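Local coordinates for COG0778: Nitroreductase (Streptococcus pneumoniae, PDB 2B67), which probably catalyses the NAD(P)H-dependent reduction of substrates with a bound flavin mononucleotide, as a dimeric member of the nitroreductase family, at residues Pro47-Ala61 with Val72-Asp84. Sequence-based numbering, arbitrary orientation. Where two conformers were deposited one is given.
With ACY (acetic acid), chain F.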
ATOM      1  N   PRO A  47     -10.937  -2.776   4.376  1.00 12.83           N
ATOM      2  CA  PRO A  47     -11.285  -2.200   5.664  1.00 13.27           C
ATOM      3  C   PRO A  47     -11.096  -0.694   5.702  1.00 14.00           C
ATOM      4  O   PRO A  47     -10.476  -0.187   6.634  1.00 16.67           O
ATOM      5  CB  PRO A  47     -10.299  -2.899   6.612  1.00 13.69           C
ATOM      6  CG  PRO A  47      -9.026  -3.045   5.768  1.00 13.85           C
ATOM      7  CD  PRO A  47      -9.541  -3.286   4.346  1.00 13.90           C
ATOM      8  N   TRP A  48     -11.631   0.013   4.713  1.00 14.29           N
ATOM      9  CA  TRP A  48     -11.260   1.409   4.451  1.00 14.18           C
ATOM     10  C   TRP A  48     -12.453   2.327   4.342  1.00 13.78           C
ATOM     11  O   TRP A  48     -13.576   1.907   3.976  1.00 13.88           O
ATOM     12  CB  TRP A  48     -10.403   1.543   3.168  1.00 14.70           C
ATOM     13  CG  TRP A  48     -10.806   0.712   1.978  1.00 14.78           C
ATOM     14  CD1 TRP A  48     -11.978   0.806   1.239  1.00 15.70           C
ATOM     15  CD2 TRP A  48     -10.013  -0.292   1.334  1.00 12.54           C
ATOM     16  NE1 TRP A  48     -11.960  -0.109   0.201  1.00 17.34           N
ATOM     17  CE2 TRP A  48     -10.771  -0.798   0.241  1.00 14.23           C
ATOM     18  CE3 TRP A  48      -8.745  -0.827   1.582  1.00 11.87           C
ATOM     19  CZ2 TRP A  48     -10.278  -1.781  -0.615  1.00 14.43           C
ATOM     20  CZ3 TRP A  48      -8.267  -1.817   0.743  1.00 14.23           C
ATOM     21  CH2 TRP A  48      -9.028  -2.289  -0.336  1.00 13.90           C
ATOM     22  N   LYS A  49     -12.203   3.585   4.665  1.00 13.23           N
ATOM     23  CA  LYS A  49     -13.237   4.625   4.610  1.00 13.77           C
ATOM     24  C   LYS A  49     -12.570   5.911   4.147  1.00 11.92           C
ATOM     25  O   LYS A  49     -11.551   6.323   4.710  1.00 10.82           O
ATOM     26  CB  LYS A  49     -13.917   4.847   5.971  1.00 13.46           C
ATOM     27  CG  LYS A  49     -15.000   5.951   5.881  1.00 16.64           C
ATOM     28  CD  LYS A  49     -15.406   6.569   7.236  1.00 14.90           C
ATOM     29  CE  LYS A  49     -16.339   5.618   7.980  1.00 19.15           C
ATOM     30  NZ  LYS A  49     -17.661   5.470   7.302  1.00 21.94           N
ATOM     31  N   PHE A  50     -13.111   6.489   3.085  1.00 11.21           N
ATOM     32  CA  PHE A  50     -12.563   7.706   2.457  1.00 11.45           C
ATOM     33  C   PHE A  50     -13.387   8.927   2.856  1.00 11.94           C
ATOM     34  O   PHE A  50     -14.598   9.044   2.540  1.00 12.38           O
ATOM     35  CB  PHE A  50     -12.533   7.548   0.930  1.00 11.16           C
ATOM     36  CG  PHE A  50     -11.632   6.442   0.456  1.00 12.70           C
ATOM     37  CD1 PHE A  50     -12.047   5.103   0.521  1.00 12.46           C
ATOM     38  CD2 PHE A  50     -10.349   6.741  -0.031  1.00 12.85           C
ATOM     39  CE1 PHE A  50     -11.187   4.068   0.107  1.00 16.32           C
ATOM     40  CE2 PHE A  50      -9.505   5.741  -0.478  1.00 16.52           C
ATOM     41  CZ  PHE A  50      -9.907   4.404  -0.407  1.00 16.39           C
ATOM     42  N   VAL A  51     -12.753   9.837   3.575  1.00 11.74           N
ATOM     43  CA  VAL A  51     -13.445  11.045   3.980  1.00 11.86           C
ATOM     44  C   VAL A  51     -12.977  12.199   3.084  1.00 13.00           C
ATOM     45  O   VAL A  51     -11.846  12.674   3.218  1.00 12.35           O
ATOM     46  CB  VAL A  51     -13.264  11.337   5.497  1.00 11.63           C
ATOM     47  CG1 VAL A  51     -14.042  12.583   5.868  1.00 10.53           C
ATOM     48  CG2 VAL A  51     -13.772  10.136   6.346  1.00 11.42           C
ATOM     49  N   VAL A  52     -13.843  12.603   2.144  1.00 12.49           N
ATOM     50  CA  VAL A  52     -13.529  13.676   1.212  1.00 13.75           C
ATOM     51  C   VAL A  52     -13.808  15.053   1.833  1.00 14.06           C
ATOM     52  O   VAL A  52     -14.966  15.450   2.039  1.00 15.45           O
ATOM     53  CB  VAL A  52     -14.272  13.482  -0.128  1.00 12.46           C
ATOM     54  CG1 VAL A  52     -13.971  14.590  -1.080  1.00 14.66           C
ATOM     55  CG2 VAL A  52     -13.897  12.124  -0.736  1.00 12.90           C
ATOM     56  N   VAL A  53     -12.748  15.776   2.126  1.00 14.15           N
ATOM     57  CA  VAL A  53     -12.884  17.025   2.863  1.00 14.74           C
ATOM     58  C   VAL A  53     -12.855  18.207   1.908  1.00 15.71           C
ATOM     59  O   VAL A  53     -11.830  18.465   1.251  1.00 15.18           O
ATOM     60  CB  VAL A  53     -11.810  17.152   3.951  1.00 13.72           C
ATOM     61  CG1 VAL A  53     -11.984  18.448   4.763  1.00 14.52           C
ATOM     62  CG2 VAL A  53     -11.878  15.893   4.874  1.00 14.19           C
ATOM     63  N   ARG A  54     -13.991  18.907   1.852  1.00 16.27           N
ATOM     64  CA  ARG A  54     -14.164  20.096   1.025  1.00 19.53           C
ATOM     65  C   ARG A  54     -14.620  21.272   1.883  1.00 20.77           C
ATOM     66  O   ARG A  54     -14.453  22.415   1.493  1.00 22.39           O
ATOM     67  CB  ARG A  54     -15.208  19.866  -0.091  1.00 18.72           C
ATOM     68  CG  ARG A  54     -14.673  19.095  -1.256  1.00 20.84           C
ATOM     69  CD  ARG A  54     -15.735  18.919  -2.391  1.00 20.96           C
ATOM     70  NE  ARG A  54     -15.222  18.005  -3.426  1.00 23.96           N
ATOM     71  CZ  ARG A  54     -14.445  18.359  -4.463  1.00 24.68           C
ATOM     72  NH1 ARG A  54     -14.050  17.417  -5.300  1.00 24.91           N
ATOM     73  NH2 ARG A  54     -14.058  19.627  -4.673  1.00 17.60           N
ATOM     74  N   GLU A  55     -15.217  20.976   3.028  1.00 21.68           N
ATOM     75  CA  GLU A  55     -15.706  22.005   3.917  1.00 23.80           C
ATOM     76  C   GLU A  55     -14.838  22.246   5.143  1.00 22.93           C
ATOM     77  O   GLU A  55     -14.682  23.398   5.525  1.00 23.82           O
ATOM     78  CB  GLU A  55     -17.159  21.751   4.338  1.00 24.79           C
ATOM     79  CG  GLU A  55     -18.123  22.720   3.686  1.00 30.75           C
ATOM     80  CD  GLU A  55     -18.770  22.145   2.452  1.00 38.16           C
ATOM     81  OE1 GLU A  55     -18.332  22.493   1.322  1.00 38.80           O
ATOM     82  OE2 GLU A  55     -19.720  21.330   2.626  1.00 42.05           O
ATOM     83  N   LYS A  56     -14.291  21.183   5.744  1.00 21.84           N
ATOM     84  CA  LYS A  56     -13.525  21.264   7.008  1.00 21.99           C
ATOM     85  C   LYS A  56     -11.992  21.388   6.837  1.00 20.54           C
ATOM     86  O   LYS A  56     -11.228  21.101   7.762  1.00 19.04           O
ATOM     87  CB  LYS A  56     -13.882  20.080   7.947  1.00 22.30           C
ATOM     88  CG  LYS A  56     -15.381  20.076   8.368  1.00 23.69           C
ATOM     89  CD  LYS A  56     -15.687  19.007   9.411  1.00 25.26           C
ATOM     90  CE  LYS A  56     -17.013  19.307  10.148  1.00 28.79           C
ATOM     91  NZ  LYS A  56     -18.233  19.001   9.300  1.00 32.66           N
ATOM     92  N   ASN A  57     -11.559  21.844   5.663  1.00 19.49           N
ATOM     93  CA  ASN A  57     -10.142  21.895   5.340  1.00 18.33           C
ATOM     94  C   ASN A  57      -9.312  22.745   6.283  1.00 18.41           C
ATOM     95  O   ASN A  57      -8.207  22.356   6.636  1.00 18.89           O
ATOM     96  CB  ASN A  57      -9.912  22.371   3.920  1.00 18.64           C
ATOM     97  CG  ASN A  57     -10.631  21.505   2.906  1.00 18.00           C
ATOM     98  OD1 ASN A  57     -10.014  20.723   2.188  1.00 17.18           O
ATOM     99  ND2 ASN A  57     -11.936  21.636   2.863  1.00 14.30           N
ATOM    100  N   ALA A  58      -9.823  23.910   6.658  1.00 16.79           N
ATOM    101  CA  ALA A  58      -9.055  24.826   7.516  1.00 16.24           C
ATOM    102  C   ALA A  58      -8.855  24.243   8.915  1.00 15.94           C
ATOM    103  O   ALA A  58      -7.782  24.384   9.485  1.00 16.04           O
ATOM    104  CB  ALA A  58      -9.730  26.205   7.600  1.00 16.13           C
ATOM    105  N   GLU A  59      -9.929  23.660   9.459  0.50 15.68           N
ATOM    106  CA  GLU A  59      -9.933  22.925  10.721  0.50 15.56           C
ATOM    107  C   GLU A  59      -8.912  21.784  10.670  0.50 14.69           C
ATOM    108  O   GLU A  59      -8.008  21.694  11.510  0.50 14.00           O
ATOM    109  CB  GLU A  59     -11.325  22.320  10.972  0.50 16.38           C
ATOM    110  CG  GLU A  59     -12.187  22.978  12.068  0.50 18.64           C
ATOM    111  CD  GLU A  59     -12.994  21.952  12.890  0.50 23.74           C
ATOM    112  OE1 GLU A  59     -12.679  21.755  14.094  0.50 23.03           O
ATOM    113  OE2 GLU A  59     -13.931  21.330  12.330  0.50 24.08           O
ATOM    114  N   LEU A  60      -9.060  20.927   9.664  1.00 13.54           N
ATOM    115  CA  LEU A  60      -8.169  19.767   9.492  1.00 13.08           C
ATOM    116  C   LEU A  60      -6.713  20.184   9.441  1.00 13.38           C
ATOM    117  O   LEU A  60      -5.856  19.559  10.063  1.00 12.86           O
ATOM    118  CB  LEU A  60      -8.558  18.954   8.233  1.00 12.86           C
ATOM    119  CG  LEU A  60      -7.688  17.743   7.919  1.00 12.45           C
ATOM    120  CD1 LEU A  60      -7.741  16.701   9.084  1.00 11.67           C
ATOM    121  CD2 LEU A  60      -8.096  17.115   6.577  1.00  9.89           C
ATOM    122  N   ALA A  61      -6.428  21.267   8.707  1.00 13.98           N
ATOM    123  CA  ALA A  61      -5.066  21.732   8.531  1.00 13.71           C
ATOM    124  C   ALA A  61      -4.369  22.071   9.850  1.00 14.21           C
ATOM    125  O   ALA A  61      -3.143  21.951   9.939  1.00 13.64           O
ATOM    126  CB  ALA A  61      -5.046  22.957   7.612  1.00 14.06           C
ATOM    127  N   VAL A  72      -2.345  21.196   3.511  1.00 16.63           N
ATOM    128  CA  VAL A  72      -3.733  20.902   3.763  1.00 16.48           C
ATOM    129  C   VAL A  72      -4.626  22.165   3.650  1.00 17.39           C
ATOM    130  O   VAL A  72      -5.774  22.076   3.181  1.00 17.10           O
ATOM    131  CB  VAL A  72      -3.938  20.156   5.097  1.00 15.37           C
ATOM    132  CG1 VAL A  72      -5.423  19.779   5.279  1.00 15.76           C
ATOM    133  CG2 VAL A  72      -3.076  18.890   5.131  1.00 14.06           C
ATOM    134  N   SER A  73      -4.110  23.328   4.052  1.00 18.55           N
ATOM    135  CA  SER A  73      -4.899  24.589   3.944  1.00 18.60           C
ATOM    136  C   SER A  73      -5.174  24.968   2.510  1.00 18.33           C
ATOM    137  O   SER A  73      -6.292  25.413   2.206  1.00 18.78           O
ATOM    138  CB  SER A  73      -4.174  25.781   4.585  1.00 19.65           C
ATOM    139  OG  SER A  73      -4.058  25.631   5.976  1.00 21.05           O
ATOM    140  N   SER A  74      -4.178  24.809   1.643  0.50 18.22           N
ATOM    141  CA  SER A  74      -4.320  25.219   0.247  0.50 18.50           C
ATOM    142  C   SER A  74      -5.032  24.217  -0.632  0.50 17.82           C
ATOM    143  O   SER A  74      -5.856  24.620  -1.454  0.50 17.35           O
ATOM    144  CB  SER A  74      -2.971  25.538  -0.368  0.50 18.73           C
ATOM    145  OG  SER A  74      -2.436  26.686   0.248  0.50 21.98           O
ATOM    146  N   ALA A  75      -4.716  22.924  -0.474  1.00 16.83           N
ATOM    147  CA  ALA A  75      -5.263  21.900  -1.366  1.00 16.39           C
ATOM    148  C   ALA A  75      -6.787  22.022  -1.461  1.00 15.97           C
ATOM    149  O   ALA A  75      -7.460  22.125  -0.450  1.00 16.16           O
ATOM    150  CB  ALA A  75      -4.848  20.503  -0.938  1.00 16.17           C
ATOM    151  N   PRO A  76      -7.333  22.039  -2.696  1.00 16.81           N
ATOM    152  CA  PRO A  76      -8.793  22.198  -2.828  1.00 16.42           C
ATOM    153  C   PRO A  76      -9.522  21.053  -2.096  1.00 15.83           C
ATOM    154  O   PRO A  76     -10.635  21.230  -1.593  1.00 15.97           O
ATOM    155  CB  PRO A  76      -9.018  22.101  -4.341  1.00 16.32           C
ATOM    156  CG  PRO A  76      -7.726  22.341  -4.968  1.00 17.65           C
ATOM    157  CD  PRO A  76      -6.661  21.919  -4.015  1.00 15.88           C
ATOM    158  N   VAL A  77      -8.875  19.888  -2.043  1.00 14.19           N
ATOM    159  CA  VAL A  77      -9.467  18.698  -1.447  1.00 13.07           C
ATOM    160  C   VAL A  77      -8.396  17.982  -0.647  1.00 12.93           C
ATOM    161  O   VAL A  77      -7.248  17.929  -1.074  1.00 13.23           O
ATOM    162  CB  VAL A  77     -10.019  17.717  -2.538  1.00 12.30           C
ATOM    163  CG1 VAL A  77     -10.543  16.403  -1.911  1.00 12.37           C
ATOM    164  CG2 VAL A  77     -11.082  18.378  -3.350  1.00 12.55           C
ATOM    165  N   THR A  78      -8.798  17.416   0.490  1.00 12.64           N
ATOM    166  CA  THR A  78      -7.988  16.466   1.243  1.00 13.03           C
ATOM    167  C   THR A  78      -8.859  15.254   1.549  1.00 13.62           C
ATOM    168  O   THR A  78     -10.010  15.376   1.947  1.00 13.55           O
ATOM    169  CB  THR A  78      -7.427  17.034   2.561  1.00 12.26           C
ATOM    170  OG1 THR A  78      -6.534  18.113   2.271  1.00 11.51           O
ATOM    171  CG2 THR A  78      -6.650  15.920   3.372  1.00 12.01           C
ATOM    172  N   ILE A  79      -8.295  14.081   1.319  1.00 14.07           N
ATOM    173  CA  ILE A  79      -9.011  12.842   1.534  1.00 13.48           C
ATOM    174  C   ILE A  79      -8.358  12.276   2.746  1.00 13.85           C
ATOM    175  O   ILE A  79      -7.156  11.984   2.708  1.00 14.81           O
ATOM    176  CB  ILE A  79      -8.862  11.867   0.337  1.00 12.95           C
ATOM    177  CG1 ILE A  79      -9.559  12.435  -0.896  1.00 14.46           C
ATOM    178  CG2 ILE A  79      -9.470  10.520   0.696  1.00 13.60           C
ATOM    179  CD1 ILE A  79      -9.118  11.830  -2.228  1.00 15.50           C
ATOM    180  N   ALA A  80      -9.111  12.182   3.837  1.00 12.52           N
ATOM    181  CA  ALA A  80      -8.640  11.467   5.003  1.00 12.63           C
ATOM    182  C   ALA A  80      -8.959   9.986   4.856  1.00 12.26           C
ATOM    183  O   ALA A  80     -10.119   9.615   4.800  1.00 12.40           O
ATOM    184  CB  ALA A  80      -9.279  12.039   6.279  1.00 12.59           C
ATOM    185  N   LEU A  81      -7.929   9.141   4.783  1.00 11.91           N
ATOM    186  CA  LEU A  81      -8.114   7.697   4.656  1.00 12.20           C
ATOM    187  C   LEU A  81      -8.145   7.100   6.051  1.00 12.22           C
ATOM    188  O   LEU A  81      -7.167   7.219   6.806  1.00 11.87           O
ATOM    189  CB  LEU A  81      -6.979   7.048   3.842  1.00 11.28           C
ATOM    190  CG  LEU A  81      -6.916   5.518   3.745  1.00 12.95           C
ATOM    191  CD1 LEU A  81      -8.207   4.938   3.128  1.00 13.66           C
ATOM    192  CD2 LEU A  81      -5.746   5.118   2.870  1.00 12.26           C
ATOM    193  N   PHE A  82      -9.270   6.465   6.384  1.00 12.36           N
ATOM    194  CA  PHE A  82      -9.456   5.779   7.685  1.00 12.52           C
ATOM    195  C   PHE A  82      -9.491   4.262   7.447  1.00 12.88           C
ATOM    196  O   PHE A  82      -9.839   3.787   6.347  1.00 12.07           O
ATOM    197  CB  PHE A  82     -10.807   6.165   8.344  1.00 12.87           C
ATOM    198  CG  PHE A  82     -10.851   7.573   8.905  1.00 14.75           C
ATOM    199  CD1 PHE A  82     -10.952   8.672   8.054  1.00 13.64           C
ATOM    200  CD2 PHE A  82     -10.767   7.793  10.279  1.00 14.25           C
ATOM    201  CE1 PHE A  82     -10.986   9.953   8.568  1.00 14.63           C
ATOM    202  CE2 PHE A  82     -10.817   9.070  10.802  1.00 14.86           C
ATOM    203  CZ  PHE A  82     -10.924  10.160   9.940  1.00 14.26           C
ATOM    204  N   THR A  83      -9.167   3.498   8.479  1.00 12.81           N
ATOM    205  CA  THR A  83      -9.354   2.065   8.415  1.00 13.72           C
ATOM    206  C   THR A  83     -10.247   1.648   9.583  1.00 13.84           C
ATOM    207  O   THR A  83     -10.279   2.316  10.623  1.00 12.92           O
ATOM    208  CB  THR A  83      -8.028   1.319   8.493  1.00 14.63           C
ATOM    209  OG1 THR A  83      -7.299   1.823   9.615  1.00 16.87           O
ATOM    210  CG2 THR A  83      -7.195   1.557   7.227  1.00 14.17           C
ATOM    211  N   ASP A  84     -10.934   0.525   9.386  1.00 13.24           N
ATOM    212  CA  ASP A  84     -11.892  -0.041  10.324  1.00 12.69           C
ATOM    213  C   ASP A  84     -11.209  -0.856  11.387  1.00 12.44           C
ATOM    214  O   ASP A  84     -10.756  -1.969  11.119  1.00 13.12           O
ATOM    215  CB  ASP A  84     -12.871  -0.955   9.558  1.00 12.58           C
ATOM    216  CG  ASP A  84     -14.210  -1.144  10.280  1.00 14.00           C
ATOM    217  OD1 ASP A  84     -14.254  -1.021  11.532  1.00 14.11           O
ATOM    218  OD2 ASP A  84     -15.212  -1.451   9.581  1.00 14.93           O
TER
HETATM  219  C   ACY F 805     -19.664   2.541   8.397  1.00 30.90           C
HETATM  220  O   ACY F 805     -19.490   3.746   8.675  1.00 30.56           O
HETATM  221  OXT ACY F 805     -19.142   1.976   7.412  1.00 31.00           O
HETATM  222  CH3 ACY F 805     -20.546   1.737   9.309  1.00 30.92           C
HETATM  223  O   HOH W   1     -12.018  22.949   0.019  1.00 42.18           O
HETATM  224  O   HOH W   2     -12.918  21.819  -3.029  1.00 46.56           O
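Strands 48-53 and 77-84 form an antiparallel pair at one side of the central sheet of the FMN-dependent nitroreductase fold, with Phe50 lying beside Leu81 and Val51 against Phe82. Seven backbone hydrogen bonds join residues 47-53 to 78-84, from Asp84 N to Pro47 O (2.9 Å) to the longer Thr78 N to Val53 O (3.3 Å). On the face with Trp48, Phe50 and Val52, Leu81 CD1 sits over the Phe50 ring, 4.0 Å from its centroid in a CH-pi contact, while Ile79 CG2 meets the ring edge; helices 26-36 and 124-148 pack on this side. On the other face, CG2 of Val51, anti to its carbonyl carbon, comes obliquely to within 3.6 Å of Phe82 CE1. Leu60 CD2 reaches Thr78 CG2 at 3.7 Å, bringing helix 57-61 onto that face. At the far end Val77 CG2 lies over one face of the Arg54 guanidinium, toward its rim, 3.5 Å from Arg54 CZ, and Arg54 NH2 gives a hydrogen bond to Val24 O. One water bridges Arg54 O and Pro76 O. Strand 174-183 flanks 77-84, and parallel pairing of Phe50, Val51 and Val52 with a strand of the second subunit carries the sheet across the interface. Backbone bonds set the register; apolar side chains seat the sheet against its helices.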